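Local coordinates for protein DNA-3-methyladenine glycosidase (Bacillus halodurans, PDB 2H56) that belongs to the HhH-GPD superfamily of base excision DNA repair proteins and has a mostly helical fold, at residues F16-D30 with A197-L209. Sequence-based numbering, arbitrary orientation.
Sequences FSTDSPEVKTIVAQD and AWAPYETVACLYL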
ATOM      1  N   PHE A  16       1.892   7.876 -13.609  1.00 67.76           N
ATOM      2  CA  PHE A  16       2.615   9.108 -13.358  1.00 67.22           C
ATOM      3  C   PHE A  16       3.847   9.144 -14.233  1.00 67.70           C
ATOM      4  O   PHE A  16       4.757   8.315 -14.088  1.00 66.28           O
ATOM      5  CB  PHE A  16       3.000   9.185 -11.874  1.00 70.50           C
ATOM      6  CG  PHE A  16       1.826   9.361 -10.967  1.00 63.58           C
ATOM      7  CD1 PHE A  16       1.281  10.624 -10.765  1.00 62.62           C
ATOM      8  CD2 PHE A  16       1.249   8.285 -10.363  1.00 65.92           C
ATOM      9  CE1 PHE A  16       0.191  10.797  -9.966  1.00 63.53           C
ATOM     10  CE2 PHE A  16       0.150   8.439  -9.552  1.00 69.21           C
ATOM     11  CZ  PHE A  16      -0.391   9.690  -9.355  1.00 68.02           C
ATOM     12  N   SER A  17       3.885  10.093 -15.158  1.00 68.19           N
ATOM     13  CA  SER A  17       4.969  10.126 -16.110  1.00 69.26           C
ATOM     14  C   SER A  17       6.100  10.945 -15.499  1.00 68.84           C
ATOM     15  O   SER A  17       5.931  11.592 -14.484  1.00 68.15           O
ATOM     16  CB  SER A  17       4.506  10.672 -17.466  1.00 69.88           C
ATOM     17  OG  SER A  17       5.019  11.964 -17.697  1.00 76.27           O
ATOM     18  N   THR A  18       7.268  10.903 -16.115  1.00 69.19           N
ATOM     19  CA  THR A  18       8.413  11.630 -15.584  1.00 65.89           C
ATOM     20  C   THR A  18       8.206  13.129 -15.702  1.00 65.95           C
ATOM     21  O   THR A  18       8.928  13.864 -15.060  1.00 66.63           O
ATOM     22  CB  THR A  18       9.726  11.204 -16.272  1.00 65.34           C
ATOM     23  OG1 THR A  18       9.692  11.537 -17.665  1.00 57.87           O
ATOM     24  CG2 THR A  18       9.891   9.703 -16.159  1.00 67.08           C
ATOM     25  N   ASP A  19       7.226  13.587 -16.495  1.00 63.71           N
ATOM     26  CA  ASP A  19       6.883  15.017 -16.515  1.00 63.72           C
ATOM     27  C   ASP A  19       5.525  15.381 -15.906  1.00 65.71           C
ATOM     28  O   ASP A  19       5.001  16.453 -16.147  1.00 65.11           O
ATOM     29  CB  ASP A  19       6.972  15.573 -17.922  1.00 63.42           C
ATOM     30  CG  ASP A  19       5.866  15.096 -18.833  1.00 69.09           C
ATOM     31  OD1 ASP A  19       5.183  14.096 -18.526  1.00 78.90           O
ATOM     32  OD2 ASP A  19       5.694  15.745 -19.889  1.00 81.28           O
ATOM     33  N   SER A  20       4.957  14.483 -15.116  1.00 67.30           N
ATOM     34  CA  SER A  20       3.806  14.813 -14.294  1.00 68.61           C
ATOM     35  C   SER A  20       4.123  15.921 -13.293  1.00 68.35           C
ATOM     36  O   SER A  20       5.238  16.006 -12.803  1.00 68.34           O
ATOM     37  CB  SER A  20       3.372  13.580 -13.513  1.00 69.41           C
ATOM     38  OG  SER A  20       2.942  12.556 -14.406  1.00 78.20           O
ATOM     39  N   PRO A  21       3.127  16.752 -12.954  1.00 67.63           N
ATOM     40  CA  PRO A  21       3.350  17.769 -11.944  1.00 67.35           C
ATOM     41  C   PRO A  21       3.655  17.176 -10.557  1.00 68.48           C
ATOM     42  O   PRO A  21       4.376  17.767  -9.771  1.00 71.66           O
ATOM     43  CB  PRO A  21       2.060  18.579 -11.949  1.00 64.59           C
ATOM     44  CG  PRO A  21       1.089  17.821 -12.718  1.00 65.37           C
ATOM     45  CD  PRO A  21       1.756  16.765 -13.484  1.00 67.87           C
ATOM     46  N   GLU A  22       3.168  15.990 -10.273  1.00 69.03           N
ATOM     47  CA  GLU A  22       3.534  15.336  -9.016  1.00 70.05           C
ATOM     48  C   GLU A  22       5.020  14.961  -9.019  1.00 71.31           C
ATOM     49  O   GLU A  22       5.727  15.155  -8.043  1.00 72.91           O
ATOM     50  CB  GLU A  22       2.656  14.107  -8.765  1.00 68.28           C
ATOM     51  CG  GLU A  22       1.164  14.437  -8.660  1.00 71.74           C
ATOM     52  CD  GLU A  22       0.389  14.394 -10.007  1.00 65.68           C
ATOM     53  OE1 GLU A  22       1.004  14.471 -11.077  1.00 70.24           O
ATOM     54  OE2 GLU A  22      -0.854  14.278  -9.989  1.00 77.14           O
ATOM     55  N   VAL A  23       5.499  14.431 -10.133  1.00 72.84           N
ATOM     56  CA  VAL A  23       6.865  13.978 -10.182  1.00 70.56           C
ATOM     57  C   VAL A  23       7.759  15.214 -10.126  1.00 70.98           C
ATOM     58  O   VAL A  23       8.792  15.203  -9.447  1.00 73.62           O
ATOM     59  CB  VAL A  23       7.138  13.065 -11.401  1.00 68.33           C
ATOM     60  CG1 VAL A  23       8.631  12.976 -11.675  1.00 67.23           C
ATOM     61  CG2 VAL A  23       6.598  11.700 -11.124  1.00 59.97           C
ATOM     62  N   LYS A  24       7.334  16.285 -10.796  1.00 67.35           N
ATOM     63  CA  LYS A  24       8.118  17.514 -10.818  1.00 67.62           C
ATOM     64  C   LYS A  24       8.231  18.085  -9.417  1.00 67.86           C
ATOM     65  O   LYS A  24       9.284  18.567  -9.025  1.00 69.83           O
ATOM     66  CB  LYS A  24       7.529  18.565 -11.776  1.00 66.31           C
ATOM     67  CG  LYS A  24       7.534  18.156 -13.269  1.00 67.41           C
ATOM     68  CD  LYS A  24       8.602  18.820 -14.120  1.00 73.02           C
ATOM     69  CE  LYS A  24       8.182  18.876 -15.629  1.00 73.06           C
ATOM     70  NZ  LYS A  24       9.127  19.621 -16.546  1.00 77.53           N
ATOM     71  N   THR A  25       7.161  17.973  -8.646  1.00 68.96           N
ATOM     72  CA  THR A  25       7.174  18.435  -7.272  1.00 67.19           C
ATOM     73  C   THR A  25       8.121  17.625  -6.411  1.00 69.56           C
ATOM     74  O   THR A  25       8.947  18.211  -5.702  1.00 71.07           O
ATOM     75  CB  THR A  25       5.798  18.419  -6.678  1.00 66.41           C
ATOM     76  OG1 THR A  25       5.045  19.453  -7.300  1.00 59.19           O
ATOM     77  CG2 THR A  25       5.856  18.676  -5.185  1.00 56.43           C
ATOM     78  N   ILE A  26       8.045  16.300  -6.499  1.00 70.49           N
ATOM     79  CA  ILE A  26       8.857  15.446  -5.621  1.00 70.85           C
ATOM     80  C   ILE A  26      10.334  15.532  -5.934  1.00 72.12           C
ATOM     81  O   ILE A  26      11.152  15.303  -5.069  1.00 74.61           O
ATOM     82  CB  ILE A  26       8.424  13.964  -5.630  1.00 71.97           C
ATOM     83  CG1 ILE A  26       8.615  13.323  -7.000  1.00 69.03           C
ATOM     84  CG2 ILE A  26       6.973  13.819  -5.179  1.00 66.29           C
ATOM     85  CD1 ILE A  26       8.673  11.797  -6.921  1.00 71.51           C
ATOM     86  N   VAL A  27      10.689  15.890  -7.159  1.00 72.42           N
ATOM     87  CA  VAL A  27      12.107  16.016  -7.488  1.00 70.52           C
ATOM     88  C   VAL A  27      12.614  17.424  -7.367  1.00 69.54           C
ATOM     89  O   VAL A  27      13.809  17.621  -7.456  1.00 69.68           O
ATOM     90  CB  VAL A  27      12.454  15.506  -8.911  1.00 70.56           C
ATOM     91  CG1 VAL A  27      11.933  14.078  -9.078  1.00 68.00           C
ATOM     92  CG2 VAL A  27      11.903  16.445  -9.974  1.00 63.23           C
ATOM     93  N   ALA A  28      11.746  18.410  -7.138  1.00 68.05           N
ATOM     94  CA  ALA A  28      12.217  19.828  -7.102  1.00 64.68           C
ATOM     95  C   ALA A  28      13.432  20.062  -6.196  1.00 63.80           C
ATOM     96  O   ALA A  28      14.345  20.780  -6.541  1.00 63.51           O
ATOM     97  CB  ALA A  28      11.097  20.753  -6.705  1.00 59.67           C
ATOM     98  N   GLN A  29      13.434  19.441  -5.037  1.00 66.98           N
ATOM     99  CA  GLN A  29      14.470  19.677  -4.064  1.00 69.10           C
ATOM    100  C   GLN A  29      15.222  18.400  -3.771  1.00 70.27           C
ATOM    101  O   GLN A  29      15.718  18.236  -2.660  1.00 73.50           O
ATOM    102  CB  GLN A  29      13.866  20.231  -2.783  1.00 69.31           C
ATOM    103  CG  GLN A  29      12.843  21.339  -2.999  1.00 66.28           C
ATOM    104  CD  GLN A  29      12.374  21.903  -1.686  1.00 64.55           C
ATOM    105  OE1 GLN A  29      12.718  23.013  -1.311  1.00 75.93           O
ATOM    106  NE2 GLN A  29      11.633  21.119  -0.956  1.00 74.23           N
ATOM    107  N   ASP A  30      15.363  17.548  -4.794  1.00 69.79           N
ATOM    108  CA  ASP A  30      16.055  16.251  -4.703  1.00 67.00           C
ATOM    109  C   ASP A  30      16.605  15.811  -6.083  1.00 64.62           C
ATOM    110  O   ASP A  30      15.922  15.145  -6.847  1.00 65.65           O
ATOM    111  CB  ASP A  30      15.036  15.216  -4.219  1.00 68.59           C
ATOM    112  CG  ASP A  30      15.666  13.903  -3.786  1.00 68.84           C
ATOM    113  OD1 ASP A  30      16.816  13.618  -4.216  1.00 65.49           O
ATOM    114  OD2 ASP A  30      14.990  13.171  -2.993  1.00 65.88           O
ATOM    115  N   ALA A 197      11.235  16.056   1.691  1.00 70.76           N
ATOM    116  CA  ALA A 197      11.358  16.750   0.389  1.00 69.04           C
ATOM    117  C   ALA A 197      10.188  16.530  -0.569  1.00 69.22           C
ATOM    118  O   ALA A 197      10.073  17.238  -1.571  1.00 67.56           O
ATOM    119  CB  ALA A 197      12.606  16.291  -0.318  1.00 67.52           C
ATOM    120  N   TRP A 198       9.345  15.542  -0.287  1.00 68.72           N
ATOM    121  CA  TRP A 198       8.388  15.083  -1.278  1.00 69.23           C
ATOM    122  C   TRP A 198       6.959  15.486  -1.023  1.00 68.31           C
ATOM    123  O   TRP A 198       6.133  15.303  -1.907  1.00 67.56           O
ATOM    124  CB  TRP A 198       8.444  13.580  -1.437  1.00 69.11           C
ATOM    125  CG  TRP A 198       9.791  13.080  -1.578  1.00 68.45           C
ATOM    126  CD1 TRP A 198      10.841  13.691  -2.201  1.00 67.95           C
ATOM    127  CD2 TRP A 198      10.274  11.841  -1.077  1.00 63.32           C
ATOM    128  NE1 TRP A 198      11.960  12.885  -2.125  1.00 71.35           N
ATOM    129  CE2 TRP A 198      11.631  11.744  -1.439  1.00 64.81           C
ATOM    130  CE3 TRP A 198       9.680  10.788  -0.384  1.00 68.47           C
ATOM    131  CZ2 TRP A 198      12.409  10.660  -1.093  1.00 68.39           C
ATOM    132  CZ3 TRP A 198      10.447   9.699  -0.055  1.00 65.96           C
ATOM    133  CH2 TRP A 198      11.795   9.641  -0.413  1.00 68.83           C
ATOM    134  N   ALA A 199       6.668  16.090   0.128  1.00 68.32           N
ATOM    135  CA  ALA A 199       5.296  16.549   0.377  1.00 67.51           C
ATOM    136  C   ALA A 199       4.817  17.464  -0.749  1.00 67.55           C
ATOM    137  O   ALA A 199       5.598  18.194  -1.339  1.00 66.28           O
ATOM    138  CB  ALA A 199       5.166  17.241   1.691  1.00 64.86           C
ATOM    139  N   PRO A 200       3.526  17.371  -1.081  1.00 69.13           N
ATOM    140  CA  PRO A 200       2.551  16.407  -0.526  1.00 68.13           C
ATOM    141  C   PRO A 200       2.335  15.166  -1.440  1.00 67.21           C
ATOM    142  O   PRO A 200       1.213  14.671  -1.554  1.00 69.27           O
ATOM    143  CB  PRO A 200       1.282  17.267  -0.455  1.00 63.91           C
ATOM    144  CG  PRO A 200       1.391  18.099  -1.679  1.00 63.04           C
ATOM    145  CD  PRO A 200       2.861  18.262  -2.036  1.00 66.66           C
ATOM    146  N   TYR A 201       3.374  14.685  -2.109  1.00 64.28           N
ATOM    147  CA  TYR A 201       3.198  13.572  -3.026  1.00 63.80           C
ATOM    148  C   TYR A 201       4.081  12.410  -2.691  1.00 64.09           C
ATOM    149  O   TYR A 201       4.581  11.711  -3.572  1.00 66.80           O
ATOM    150  CB  TYR A 201       3.458  14.028  -4.442  1.00 62.39           C
ATOM    151  CG  TYR A 201       2.499  15.069  -4.890  1.00 62.88           C
ATOM    152  CD1 TYR A 201       1.125  14.835  -4.835  1.00 69.03           C
ATOM    153  CD2 TYR A 201       2.940  16.280  -5.406  1.00 67.05           C
ATOM    154  CE1 TYR A 201       0.213  15.792  -5.277  1.00 61.16           C
ATOM    155  CE2 TYR A 201       2.036  17.248  -5.851  1.00 63.35           C
ATOM    156  CZ  TYR A 201       0.672  16.991  -5.770  1.00 63.02           C
ATOM    157  OH  TYR A 201      -0.241  17.916  -6.173  1.00 65.74           O
ATOM    158  N   GLU A 202       4.223  12.160  -1.405  1.00 63.47           N
ATOM    159  CA  GLU A 202       5.089  11.102  -0.928  1.00 66.13           C
ATOM    160  C   GLU A 202       4.824   9.722  -1.539  1.00 66.61           C
ATOM    161  O   GLU A 202       5.760   8.960  -1.798  1.00 65.68           O
ATOM    162  CB  GLU A 202       5.006  11.011   0.614  1.00 69.76           C
ATOM    163  CG  GLU A 202       5.585  12.251   1.377  1.00 72.65           C
ATOM    164  CD  GLU A 202       4.523  13.321   1.723  1.00 77.05           C
ATOM    165  OE1 GLU A 202       3.376  13.242   1.226  1.00 78.39           O
ATOM    166  OE2 GLU A 202       4.836  14.237   2.522  1.00 86.45           O
ATOM    167  N   THR A 203       3.557   9.381  -1.754  1.00 67.36           N
ATOM    168  CA  THR A 203       3.238   8.095  -2.331  1.00 66.36           C
ATOM    169  C   THR A 203       3.926   7.942  -3.680  1.00 66.95           C
ATOM    170  O   THR A 203       4.403   6.846  -4.001  1.00 66.31           O
ATOM    171  CB  THR A 203       1.717   7.895  -2.521  1.00 68.87           C
ATOM    172  OG1 THR A 203       1.015   8.064  -1.277  1.00 73.43           O
ATOM    173  CG2 THR A 203       1.425   6.501  -3.047  1.00 70.57           C
ATOM    174  N   VAL A 204       3.999   9.020  -4.471  1.00 65.81           N
ATOM    175  CA  VAL A 204       4.619   8.917  -5.793  1.00 65.97           C
ATOM    176  C   VAL A 204       6.134   8.570  -5.674  1.00 69.21           C
ATOM    177  O   VAL A 204       6.645   7.676  -6.371  1.00 70.98           O
ATOM    178  CB  VAL A 204       4.394  10.182  -6.658  1.00 66.53           C
ATOM    179  CG1 VAL A 204       5.043   9.999  -8.006  1.00 60.17           C
ATOM    180  CG2 VAL A 204       2.878  10.500  -6.852  1.00 57.69           C
ATOM    181  N   ALA A 205       6.842   9.236  -4.765  1.00 69.12           N
ATOM    182  CA  ALA A 205       8.234   8.862  -4.438  1.00 67.08           C
ATOM    183  C   ALA A 205       8.335   7.401  -4.070  1.00 68.67           C
ATOM    184  O   ALA A 205       9.244   6.694  -4.483  1.00 69.01           O
ATOM    185  CB  ALA A 205       8.754   9.697  -3.284  1.00 64.79           C
ATOM    186  N   CYS A 206       7.393   6.943  -3.263  1.00 70.58           N
ATOM    187  CA  CYS A 206       7.438   5.577  -2.771  1.00 70.57           C
ATOM    188  C   CYS A 206       7.348   4.566  -3.898  1.00 69.02           C
ATOM    189  O   CYS A 206       7.962   3.507  -3.834  1.00 68.59           O
ATOM    190  CB  CYS A 206       6.327   5.340  -1.747  1.00 73.00           C
ATOM    191  SG  CYS A 206       6.616   6.178  -0.165  1.00 79.07           S
ATOM    192  N   LEU A 207       6.567   4.882  -4.923  1.00 68.80           N
ATOM    193  CA  LEU A 207       6.522   4.039  -6.093  1.00 67.71           C
ATOM    194  C   LEU A 207       7.937   3.934  -6.705  1.00 66.72           C
ATOM    195  O   LEU A 207       8.370   2.859  -7.102  1.00 69.55           O
ATOM    196  CB  LEU A 207       5.535   4.593  -7.115  1.00 67.94           C
ATOM    197  CG  LEU A 207       4.073   4.633  -6.687  1.00 66.91           C
ATOM    198  CD1 LEU A 207       3.224   5.314  -7.760  1.00 64.37           C
ATOM    199  CD2 LEU A 207       3.597   3.235  -6.399  1.00 57.39           C
ATOM    200  N   TYR A 208       8.673   5.030  -6.763  1.00 65.74           N
ATOM    201  CA  TYR A 208      10.027   4.980  -7.334  1.00 65.80           C
ATOM    202  C   TYR A 208      10.994   4.265  -6.413  1.00 65.81           C
ATOM    203  O   TYR A 208      11.896   3.552  -6.863  1.00 66.17           O
ATOM    204  CB  TYR A 208      10.532   6.378  -7.667  1.00 66.04           C
ATOM    205  CG  TYR A 208       9.901   6.920  -8.928  1.00 68.65           C
ATOM    206  CD1 TYR A 208      10.302   6.446 -10.174  1.00 64.77           C
ATOM    207  CD2 TYR A 208       8.896   7.879  -8.879  1.00 68.92           C
ATOM    208  CE1 TYR A 208       9.748   6.901 -11.325  1.00 64.59           C
ATOM    209  CE2 TYR A 208       8.316   8.357 -10.059  1.00 69.08           C
ATOM    210  CZ  TYR A 208       8.752   7.855 -11.272  1.00 68.16           C
ATOM    211  OH  TYR A 208       8.196   8.291 -12.433  1.00 68.55           O
ATOM    212  N   LEU A 209      10.804   4.433  -5.113  1.00 65.78           N
ATOM    213  CA  LEU A 209      11.647   3.724  -4.174  1.00 67.31           C
ATOM    214  C   LEU A 209      11.473   2.231  -4.390  1.00 67.32           C
ATOM    215  O   LEU A 209      12.467   1.476  -4.460  1.00 68.31           O
ATOM    216  CB  LEU A 209      11.351   4.151  -2.726  1.00 69.13           C
ATOM    217  CG  LEU A 209      11.858   5.557  -2.322  1.00 69.75           C
ATOM    218  CD1 LEU A 209      11.850   5.757  -0.818  1.00 76.98           C
ATOM    219  CD2 LEU A 209      13.262   5.776  -2.808  1.00 74.36           C
TER
HETATM  220  O   HOH W   1      11.750  17.694  -3.545  1.00 56.86           O
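Ile26 reaches from helix 21-27 to the start of helix 202-209. From CB, Ile26 CG2 meets Tyr201 CB at 3.6 Å and also touches Trp198 CB. CG1 lies between the backbone N and the carbonyl carbon (chi1 64°), which carries CD1 on to helix 202-209; there Ile26 CD1 ends 3.8 Å from Ala205 N, over the first turn of the helix, with Ala205 CB and Val204 CG1 also beside it. Val23 CG2 fills in next to it, against Val204 CG1 and the edge of the Tyr208 ring. Val204 CG2 sits over the centre of the Phe16 ring, a CH-pi contact of 4.1 Å to the centroid, and Glu22 CG does the same to the Tyr201 ring at 3.7 Å, while Thr25 CG2 meets the Tyr201 edge. In this HhH-GPD superfamily protein the contact brings the N-terminal region, 167 residues away in sequence, onto a late helix, the two axes crossing at -83°. At the far end Trp198 NE1 donates to Asp30 OD2 (3.2 Å, 165°), in the indole plane and on the anti lone pair, the carboxylate nearly coplanar with the ring. Tyr180 also hydrogen-bonds to that oxygen, and OD1 caps the next helix at Leu33 N. A water joins Ile26 O, Gln29 N and Ala197 O, giving to both carbonyls and accepting from the amide.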